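Side-chain contacts in enoyl-CoA hydratase (Mycolicibacterium smegmatis, PDB 7MCM), which probably hydrates (2E)-enoyl-CoA thioesters to (3S)-3-hydroxyacyl-CoA in fatty acid metabolism: residues Q96-A101 with C122-M127; L130-E135 with H202-R207; G154-P159 with S226-L231. One frame throughout, in Å; residues are numbered along the deposited sequence.

Contact 1. Residues Q96-A101 with C122-M127; sequences QRVPRA and CDLAVM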
loop_
_atom_site.group_PDB
_atom_site.type_symbol
_atom_site.label_atom_id
_atom_site.label_comp_id
_atom_site.label_asym_id
_atom_site.label_seq_id
_atom_site.Cartn_x
_atom_site.Cartn_y
_atom_site.Cartn_z
ATOM N N GLN B 96 21.584 -5.721 -7.690
ATOM C CA GLN B 96 20.144 -5.856 -7.529
ATOM C C GLN B 96 19.499 -6.693 -8.625
ATOM O O GLN B 96 18.306 -6.994 -8.527
ATOM C CB GLN B 96 19.500 -4.467 -7.460
ATOM C CG GLN B 96 19.860 -3.719 -6.178
ATOM C CD GLN B 96 19.137 -2.391 -6.026
ATOM O OE1 GLN B 96 18.438 -1.936 -6.934
ATOM N NE2 GLN B 96 19.313 -1.754 -4.865
ATOM N N ARG B 97 20.270 -7.119 -9.628
ATOM C CA ARG B 97 19.737 -7.999 -10.662
ATOM C C ARG B 97 19.364 -9.363 -10.091
ATOM O O ARG B 97 18.383 -9.972 -10.528
ATOM C CB ARG B 97 20.748 -8.139 -11.798
ATOM C CG ARG B 97 20.843 -6.913 -12.684
ATOM C CD ARG B 97 21.962 -7.048 -13.707
ATOM N NE ARG B 97 21.791 -8.213 -14.565
ATOM C CZ ARG B 97 22.728 -8.668 -15.386
ATOM N NH1 ARG B 97 23.909 -8.075 -15.479
ATOM N NH2 ARG B 97 22.472 -9.734 -16.141
ATOM N N VAL B 98 20.159 -9.880 -9.146
ATOM C CA VAL B 98 19.847 -11.181 -8.541
ATOM C C VAL B 98 18.517 -11.168 -7.790
ATOM O O VAL B 98 17.688 -12.065 -8.031
ATOM C CB VAL B 98 21.020 -11.644 -7.656
ATOM C CG1 VAL B 98 20.560 -12.720 -6.670
ATOM C CG2 VAL B 98 22.148 -12.146 -8.509
ATOM N N PRO B 99 18.239 -10.212 -6.887
ATOM C CA PRO B 99 16.906 -10.178 -6.268
ATOM C C PRO B 99 15.787 -10.077 -7.283
ATOM O O PRO B 99 14.756 -10.747 -7.144
ATOM C CB PRO B 99 16.960 -8.923 -5.386
ATOM C CG PRO B 99 18.379 -8.647 -5.195
ATOM C CD PRO B 99 19.113 -9.147 -6.361
ATOM N N ARG B 100 15.972 -9.260 -8.320
ATOM C CA ARG B 100 14.926 -9.101 -9.317
ATOM C C ARG B 100 14.741 -10.383 -10.115
ATOM O O ARG B 100 13.619 -10.696 -10.525
ATOM C CB ARG B 100 15.257 -7.933 -10.246
ATOM C CG ARG B 100 15.266 -6.581 -9.534
ATOM C CD ARG B 100 15.290 -5.425 -10.508
ATOM N NE ARG B 100 15.402 -4.149 -9.811
ATOM C CZ ARG B 100 14.385 -3.512 -9.244
ATOM N NH1 ARG B 100 13.158 -4.012 -9.265
ATOM N NH2 ARG B 100 14.611 -2.358 -8.617
ATOM N N ALA B 101 15.822 -11.135 -10.339
ATOM C CA ALA B 101 15.690 -12.420 -11.025
ATOM C C ALA B 101 14.854 -13.396 -10.202
ATOM O O ALA B 101 13.945 -14.058 -10.727
ATOM C CB ALA B 101 17.073 -12.997 -11.332
ATOM N N CYS B 122 24.371 -14.148 2.290
ATOM C CA CYS B 122 23.318 -14.258 3.291
ATOM C C CYS B 122 21.980 -13.822 2.704
ATOM O O CYS B 122 20.972 -14.531 2.821
ATOM C CB CYS B 122 23.683 -13.420 4.523
ATOM S SG CYS B 122 22.418 -13.450 5.849
ATOM N N ASP B 123 21.969 -12.682 2.008
ATOM C CA ASP B 123 20.724 -12.148 1.464
ATOM C C ASP B 123 20.147 -13.064 0.385
ATOM O O ASP B 123 18.929 -13.231 0.301
ATOM C CB ASP B 123 20.964 -10.753 0.902
ATOM C CG ASP B 123 21.407 -9.770 1.969
ATOM O OD1 ASP B 123 21.411 -10.160 3.138
ATOM O OD2 ASP B 123 21.769 -8.630 1.647
ATOM N N LEU B 124 21.008 -13.653 -0.450
ATOM C CA LEU B 124 20.546 -14.598 -1.460
ATOM C C LEU B 124 19.788 -15.762 -0.823
ATOM O O LEU B 124 18.686 -16.109 -1.264
ATOM C CB LEU B 124 21.731 -15.110 -2.277
ATOM C CG LEU B 124 21.438 -16.209 -3.313
ATOM C CD1 LEU B 124 20.476 -15.729 -4.360
ATOM C CD2 LEU B 124 22.729 -16.696 -3.945
ATOM N N ALA B 125 20.358 -16.378 0.221
ATOM C CA ALA B 125 19.658 -17.481 0.877
ATOM C C ALA B 125 18.302 -17.033 1.395
ATOM O O ALA B 125 17.291 -17.730 1.223
ATOM C CB ALA B 125 20.497 -18.031 2.023
ATOM N N VAL B 126 18.255 -15.837 1.979
ATOM C CA VAL B 126 17.033 -15.296 2.548
ATOM C C VAL B 126 16.007 -14.947 1.472
ATOM O O VAL B 126 14.804 -14.910 1.746
ATOM C CB VAL B 126 17.445 -14.084 3.409
ATOM C CG1 VAL B 126 16.282 -13.432 3.976
ATOM C CG2 VAL B 126 18.378 -14.545 4.530
ATOM N N MET B 127 16.449 -14.685 0.248
ATOM C CA MET B 127 15.522 -14.415 -0.850
ATOM C C MET B 127 14.885 -15.676 -1.419
ATOM O O MET B 127 13.933 -15.570 -2.205
ATOM C CB MET B 127 16.253 -13.701 -1.988
ATOM C CG MET B 127 16.684 -12.293 -1.690
ATOM S SD MET B 127 17.851 -11.761 -2.973
ATOM C CE MET B 127 18.522 -10.325 -2.134
#

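Contact 2. Residues L130-E135 with H202-R207; sequences LRIAAE and HRLAER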
loop_
_atom_site.group_PDB
_atom_site.type_symbol
_atom_site.label_atom_id
_atom_site.label_comp_id
_atom_site.label_asym_id
_atom_site.label_seq_id
_atom_site.Cartn_x
_atom_site.Cartn_y
_atom_site.Cartn_z
ATOM N N LEU B 130 12.547 -21.379 0.686
ATOM C CA LEU B 130 12.761 -22.277 1.814
ATOM C C LEU B 130 14.254 -22.370 2.038
ATOM O O LEU B 130 15.014 -22.368 1.069
ATOM C CB LEU B 130 12.215 -23.697 1.544
ATOM C CG LEU B 130 10.711 -23.854 1.391
ATOM C CD1 LEU B 130 10.343 -25.271 1.046
ATOM C CD2 LEU B 130 10.108 -23.479 2.717
ATOM N N ARG B 131 14.675 -22.458 3.301
ATOM C CA ARG B 131 16.079 -22.659 3.629
ATOM C C ARG B 131 16.239 -23.880 4.514
ATOM O O ARG B 131 15.471 -24.077 5.458
ATOM C CB ARG B 131 16.676 -21.460 4.350
ATOM C CG ARG B 131 17.039 -20.296 3.465
ATOM C CD ARG B 131 16.920 -18.991 4.265
ATOM N NE ARG B 131 15.553 -18.766 4.711
ATOM C CZ ARG B 131 14.584 -18.367 3.901
ATOM N NH1 ARG B 131 14.809 -18.166 2.607
ATOM N NH2 ARG B 131 13.367 -18.163 4.394
ATOM N N ILE B 132 17.239 -24.701 4.192
ATOM C CA ILE B 132 17.763 -25.712 5.097
ATOM C C ILE B 132 19.277 -25.549 5.099
ATOM O O ILE B 132 19.860 -24.996 4.161
ATOM C CB ILE B 132 17.356 -27.145 4.688
ATOM C CG1 ILE B 132 17.954 -27.500 3.340
ATOM C CG2 ILE B 132 15.847 -27.280 4.588
ATOM C CD1 ILE B 132 17.649 -28.929 2.908
ATOM N N ALA B 133 19.922 -26.043 6.161
ATOM C CA ALA B 133 21.336 -25.750 6.368
ATOM C C ALA B 133 22.092 -26.967 6.866
ATOM O O ALA B 133 21.542 -27.819 7.571
ATOM C CB ALA B 133 21.546 -24.599 7.370
ATOM N N ALA B 134 23.370 -27.027 6.486
ATOM C CA ALA B 134 24.338 -27.938 7.082
ATOM C C ALA B 134 24.760 -27.432 8.456
ATOM O O ALA B 134 24.712 -26.234 8.737
ATOM C CB ALA B 134 25.585 -28.074 6.200
ATOM N N GLU B 135 25.211 -28.368 9.304
ATOM C CA GLU B 135 25.659 -27.998 10.642
ATOM C C GLU B 135 26.824 -27.015 10.609
ATOM O O GLU B 135 27.014 -26.263 11.569
ATOM C CB GLU B 135 26.042 -29.252 11.444
ATOM C CG GLU B 135 24.840 -30.134 11.799
ATOM C CD GLU B 135 25.202 -31.359 12.621
ATOM O OE1 GLU B 135 26.406 -31.663 12.756
ATOM O OE2 GLU B 135 24.278 -32.021 13.137
ATOM N N HIS B 202 16.859 -32.734 -1.620
ATOM C CA HIS B 202 16.133 -33.471 -2.648
ATOM C C HIS B 202 14.847 -34.089 -2.109
ATOM O O HIS B 202 13.849 -34.159 -2.833
ATOM C CB HIS B 202 17.030 -34.538 -3.268
ATOM C CG HIS B 202 17.971 -33.994 -4.292
ATOM N ND1 HIS B 202 17.573 -33.698 -5.579
ATOM C CD2 HIS B 202 19.278 -33.651 -4.211
ATOM C CE1 HIS B 202 18.604 -33.224 -6.256
ATOM N NE2 HIS B 202 19.648 -33.179 -5.447
ATOM N N ARG B 203 14.849 -34.587 -0.870
ATOM C CA ARG B 203 13.593 -35.083 -0.307
ATOM C C ARG B 203 12.557 -33.965 -0.248
ATOM O O ARG B 203 11.410 -34.141 -0.669
ATOM C CB ARG B 203 13.816 -35.676 1.083
ATOM C CG ARG B 203 14.446 -37.042 1.084
ATOM C CD ARG B 203 14.409 -37.658 2.474
ATOM N NE ARG B 203 15.168 -36.863 3.436
ATOM C CZ ARG B 203 16.437 -37.080 3.757
ATOM N NH1 ARG B 203 17.136 -38.053 3.193
ATOM N NH2 ARG B 203 17.013 -36.315 4.679
ATOM N N LEU B 204 12.962 -32.786 0.232
ATOM C CA LEU B 204 12.051 -31.648 0.289
ATOM C C LEU B 204 11.586 -31.232 -1.107
ATOM O O LEU B 204 10.400 -30.964 -1.318
ATOM C CB LEU B 204 12.731 -30.477 1.009
ATOM C CG LEU B 204 11.915 -29.191 1.184
ATOM C CD1 LEU B 204 10.614 -29.459 1.932
ATOM C CD2 LEU B 204 12.755 -28.104 1.902
ATOM N N ALA B 205 12.518 -31.151 -2.066
ATOM C CA ALA B 205 12.163 -30.825 -3.447
ATOM C C ALA B 205 11.160 -31.822 -4.027
ATOM O O ALA B 205 10.235 -31.432 -4.748
ATOM C CB ALA B 205 13.430 -30.780 -4.310
ATOM N N GLU B 206 11.340 -33.114 -3.743
ATOM C CA GLU B 206 10.432 -34.136 -4.268
ATOM C C GLU B 206 9.037 -34.049 -3.660
ATOM O O GLU B 206 8.061 -34.460 -4.302
ATOM C CB GLU B 206 11.016 -35.528 -4.051
ATOM C CG GLU B 206 11.861 -36.000 -5.237
ATOM C CD GLU B 206 11.027 -36.111 -6.517
ATOM O OE1 GLU B 206 9.804 -36.421 -6.429
ATOM O OE2 GLU B 206 11.593 -35.871 -7.607
ATOM N N ARG B 207 8.917 -33.545 -2.430
ATOM C CA ARG B 207 7.583 -33.344 -1.860
ATOM C C ARG B 207 6.811 -32.266 -2.615
ATOM O O ARG B 207 5.573 -32.263 -2.595
ATOM C CB ARG B 207 7.677 -32.981 -0.376
ATOM C CG ARG B 207 8.091 -34.105 0.580
ATOM C CD ARG B 207 8.365 -33.485 1.990
ATOM N NE ARG B 207 7.207 -32.752 2.491
ATOM C CZ ARG B 207 7.236 -31.818 3.432
ATOM N NH1 ARG B 207 8.366 -31.446 4.006
ATOM N NH2 ARG B 207 6.096 -31.245 3.812
#

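Contact 3. Residues G154-P159 with S226-L231; sequences GTWFLP and SRTASL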
loop_
_atom_site.group_PDB
_atom_site.type_symbol
_atom_site.label_atom_id
_atom_site.label_comp_id
_atom_site.label_asym_id
_atom_site.label_seq_id
_atom_site.Cartn_x
_atom_site.Cartn_y
_atom_site.Cartn_z
ATOM N N GLY B 154 18.365 -7.071 1.082
ATOM C CA GLY B 154 18.351 -7.964 2.226
ATOM C C GLY B 154 17.528 -7.449 3.393
ATOM O O GLY B 154 16.938 -8.241 4.137
ATOM N N THR B 155 17.461 -6.126 3.573
ATOM C CA THR B 155 16.658 -5.613 4.683
ATOM C C THR B 155 15.159 -5.817 4.466
ATOM O O THR B 155 14.397 -5.749 5.431
ATOM C CB THR B 155 16.916 -4.130 4.917
ATOM O OG1 THR B 155 16.578 -3.416 3.728
ATOM C CG2 THR B 155 18.386 -3.878 5.265
ATOM N N TRP B 156 14.715 -6.024 3.227
ATOM C CA TRP B 156 13.300 -6.317 2.994
ATOM C C TRP B 156 12.979 -7.779 3.295
ATOM O O TRP B 156 11.959 -8.076 3.931
ATOM C CB TRP B 156 12.926 -5.948 1.558
ATOM C CG TRP B 156 11.443 -5.919 1.261
ATOM C CD1 TRP B 156 10.591 -4.863 1.402
ATOM C CD2 TRP B 156 10.661 -6.995 0.727
ATOM N NE1 TRP B 156 9.323 -5.219 1.009
ATOM C CE2 TRP B 156 9.337 -6.525 0.591
ATOM C CE3 TRP B 156 10.948 -8.310 0.366
ATOM C CZ2 TRP B 156 8.301 -7.327 0.089
ATOM C CZ3 TRP B 156 9.914 -9.112 -0.130
ATOM C CH2 TRP B 156 8.611 -8.617 -0.257
ATOM N N PHE B 157 13.867 -8.698 2.904
ATOM C CA PHE B 157 13.604 -10.127 3.044
ATOM C C PHE B 157 13.902 -10.648 4.448
ATOM O O PHE B 157 13.201 -11.535 4.939
ATOM C CB PHE B 157 14.430 -10.903 2.017
ATOM C CG PHE B 157 14.005 -10.668 0.598
ATOM C CD1 PHE B 157 12.963 -11.399 0.048
ATOM C CD2 PHE B 157 14.644 -9.734 -0.188
ATOM C CE1 PHE B 157 12.562 -11.189 -1.258
ATOM C CE2 PHE B 157 14.242 -9.526 -1.500
ATOM C CZ PHE B 157 13.204 -10.253 -2.024
ATOM N N LEU B 158 14.926 -10.122 5.120
ATOM C CA LEU B 158 15.339 -10.723 6.384
ATOM C C LEU B 158 14.257 -10.639 7.461
ATOM O O LEU B 158 14.031 -11.652 8.148
ATOM C CB LEU B 158 16.664 -10.094 6.859
ATOM C CG LEU B 158 17.307 -10.757 8.084
ATOM C CD1 LEU B 158 17.584 -12.254 7.847
ATOM C CD2 LEU B 158 18.621 -10.048 8.459
ATOM N N PRO B 159 13.555 -9.519 7.659
ATOM C CA PRO B 159 12.502 -9.521 8.686
ATOM C C PRO B 159 11.403 -10.506 8.376
ATOM O O PRO B 159 10.773 -11.042 9.297
ATOM C CB PRO B 159 11.973 -8.078 8.669
ATOM C CG PRO B 159 13.007 -7.294 8.007
ATOM C CD PRO B 159 13.675 -8.201 7.021
ATOM N N SER B 226 0.695 -12.557 -2.143
ATOM C CA SER B 226 0.211 -12.345 -0.787
ATOM C C SER B 226 1.202 -11.576 0.090
ATOM O O SER B 226 0.784 -10.978 1.093
ATOM C CB SER B 226 -0.135 -13.701 -0.176
ATOM O OG SER B 226 -0.987 -14.441 -1.058
ATOM N N ARG B 227 2.491 -11.558 -0.261
ATOM C CA ARG B 227 3.456 -10.835 0.570
ATOM C C ARG B 227 3.137 -9.354 0.659
ATOM O O ARG B 227 3.428 -8.718 1.677
ATOM C CB ARG B 227 4.880 -11.021 0.039
ATOM C CG ARG B 227 5.289 -12.467 -0.041
ATOM C CD ARG B 227 6.792 -12.653 -0.012
ATOM N NE ARG B 227 7.448 -12.375 -1.285
ATOM C CZ ARG B 227 8.666 -12.803 -1.598
ATOM N NH1 ARG B 227 9.358 -13.584 -0.778
ATOM N NH2 ARG B 227 9.208 -12.429 -2.755
ATOM N N THR B 228 2.545 -8.790 -0.368
ATOM C CA THR B 228 2.324 -7.346 -0.369
ATOM C C THR B 228 0.877 -6.947 -0.615
ATOM O O THR B 228 0.402 -5.977 -0.019
ATOM C CB THR B 228 3.207 -6.691 -1.439
ATOM O OG1 THR B 228 3.241 -7.535 -2.598
ATOM C CG2 THR B 228 4.620 -6.458 -0.913
ATOM N N ALA B 229 0.169 -7.662 -1.479
ATOM C CA ALA B 229 -1.135 -7.212 -1.929
ATOM C C ALA B 229 -2.178 -7.315 -0.817
ATOM O O ALA B 229 -2.012 -8.025 0.177
ATOM C CB ALA B 229 -1.582 -8.025 -3.142
ATOM N N SER B 230 -3.267 -6.576 -1.000
ATOM C CA SER B 230 -4.405 -6.652 -0.099
ATOM C C SER B 230 -5.043 -8.040 -0.171
ATOM O O SER B 230 -4.759 -8.844 -1.067
ATOM C CB SER B 230 -5.450 -5.610 -0.485
ATOM O OG SER B 230 -5.996 -5.963 -1.757
ATOM N N LEU B 231 -5.937 -8.319 0.779
ATOM C CA LEU B 231 -6.715 -9.545 0.662
ATOM C C LEU B 231 -7.524 -9.551 -0.628
ATOM O O LEU B 231 -7.577 -10.565 -1.331
ATOM C CB LEU B 231 -7.623 -9.716 1.879
ATOM C CG LEU B 231 -8.617 -10.880 1.810
ATOM C CD1 LEU B 231 -7.917 -12.222 1.568
ATOM C CD2 LEU B 231 -9.408 -10.921 3.099
#

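Contact 1. Residues Q96-A101 with C122-M127
The pyrrolidine ring of Pro-99 takes the end of the Met-127 side chain over one of its faces. Met-127 SD lies above the CA-CB side of the ring, 3.8 Å from Pro-99 CB, while Met-127 CE reaches Pro-99 CG at 3.5 Å, tighter than an ordinary carbon-carbon contact. The thioether therefore rests across the ring instead of meeting it at one point, and the two side chains are set at a slant. Met-127 reaches this far because its chain stays extended beyond CG (chi2 167°, chi3 -165°), which carries the methyl group the whole way from one helix to the other.

The two helices, 97-104 and 120-127, belong to the crotonase fold. In relatives with this fold, the amino end of the helix equivalent to 120-127 lies by the oxyanion hole that holds the thioester carbonyl; the packing here is at the later part of that helix.

A second, smaller touch is made by two methyl groups: Val-98 CG1 meets Leu-124 CD1 at 3.8 Å, the side chains crossing at about a right angle. CG1 is the valine branch opposite the backbone N (chi1 161°). No hydrogen bond joins the segments, and all four touching residues are buried. Phe-39 of helix 33-48 also packs on Val-98, Leu-102 touches both Leu-124 and Met-127, and Ile-30 adds to the cover of Leu-124. On the outer side of helix 97-104, Arg-100 forms a salt bridge with Asp-232 of a second subunit.

Contact 2. Residues L130-E135 with H202-R207
Leu-204 holds this contact through a single methyl group, CD2, which faces two side chains of strand 130-134. Leu-130 CD1 lies 3.8 Å from Leu-204 CD2, and Ile-132 CG2 stands a little farther off, 4.2 Å from the same methyl. Leu-130 approaches Leu-204 at a slant, whereas Ile-132 and Leu-204 run past each other in opposite senses. With CG opposite the backbone N (chi1 -179°), Leu-204 extends from the helix towards the strand and can serve both partners, which sit two residues apart and so point to the same side of the sheet.

Polar interactions do not cross the interface. Arg-131, between the two apolar residues, turns to the other side of the strand, where its NE bonds to Leu-187 O and its NH1 to Cys-128 O. Arg-207, one turn after Leu-204, instead forms salt bridges with Asp-175 and Glu-169 of a third subunit.

Helix 197-209 thus lies against one face of the main sheet. Leu-197 and Ala-201 pack on Ile-132, Leu-204 also touches Ile-110 of the adjacent strand 109-113, and Ala-205 reaches on to Val-54 and Ile-56 of strand 54-59.

Contact 3. Residues G154-P159 with S226-L231
Arg-227 runs beside Trp-156 and ends at Phe-157. Its CB and, past CG, its CD both lie 4.4 Å from Trp-156 CH2. The bend at chi3 (-78°) turns the guanidinium towards the two rings: Arg-227 NE lies 4.1 Å from Trp-156 CH2, and CZ is 4.2 Å from Trp-156 CZ3, over the centre of the guanidinium face. At the tip, Arg-227 NH2 and NH1 reach Phe-157 CE1 at 3.9 and 4.0 Å, at the edge of the phenyl ring. Thr-228 adds its methyl, CG2, to the indole edge, 3.9 Å from Trp-156 CZ2.

The indole places CE3 over one face of the Phe-157 ring. Its NE1 bonds to Ala-229 O of a second subunit, which helps fix the rotation of the ring, while Trp-164 of a third subunit makes a cation-pi contact with Arg-227. The contact joins helix 154-162 to the loop between helices 213-226 and 231-241, where other subunits adjoin.

Indole and guanidinium planes are 85° apart, so a C-H edge of the tryptophan, not its pi face, meets the cation. With no hydrogen bond across the segments, this contact probably rests mainly on dispersion among the rings, the guanidinium, the arginine's aliphatic chain and the threonine methyl.

In the fold
Helix 120-127 ties the three sites together. It supplies one side of contact 1, leads into strand 130-134 of contact 2, and packs against helix 154-162 of contact 3, where Met-127 CG meets Phe-157 CD2 at 3.6 Å. Contact 1 is about 18 Å from contact 2 and about 14 Å from contact 3 between centres, and Arg-131 NH1 probably bonds to Ala-125 O, 2.9 Å away. Contacts 2 and 3 do not touch, their centres about 22 Å apart. Contact 1 closes first along the chain; the segments of the other two alternate. Core helices are thus linked to the main sheet and the hexamer: contacts 1 and 3 adjoin a second subunit, 2 and 3 a third.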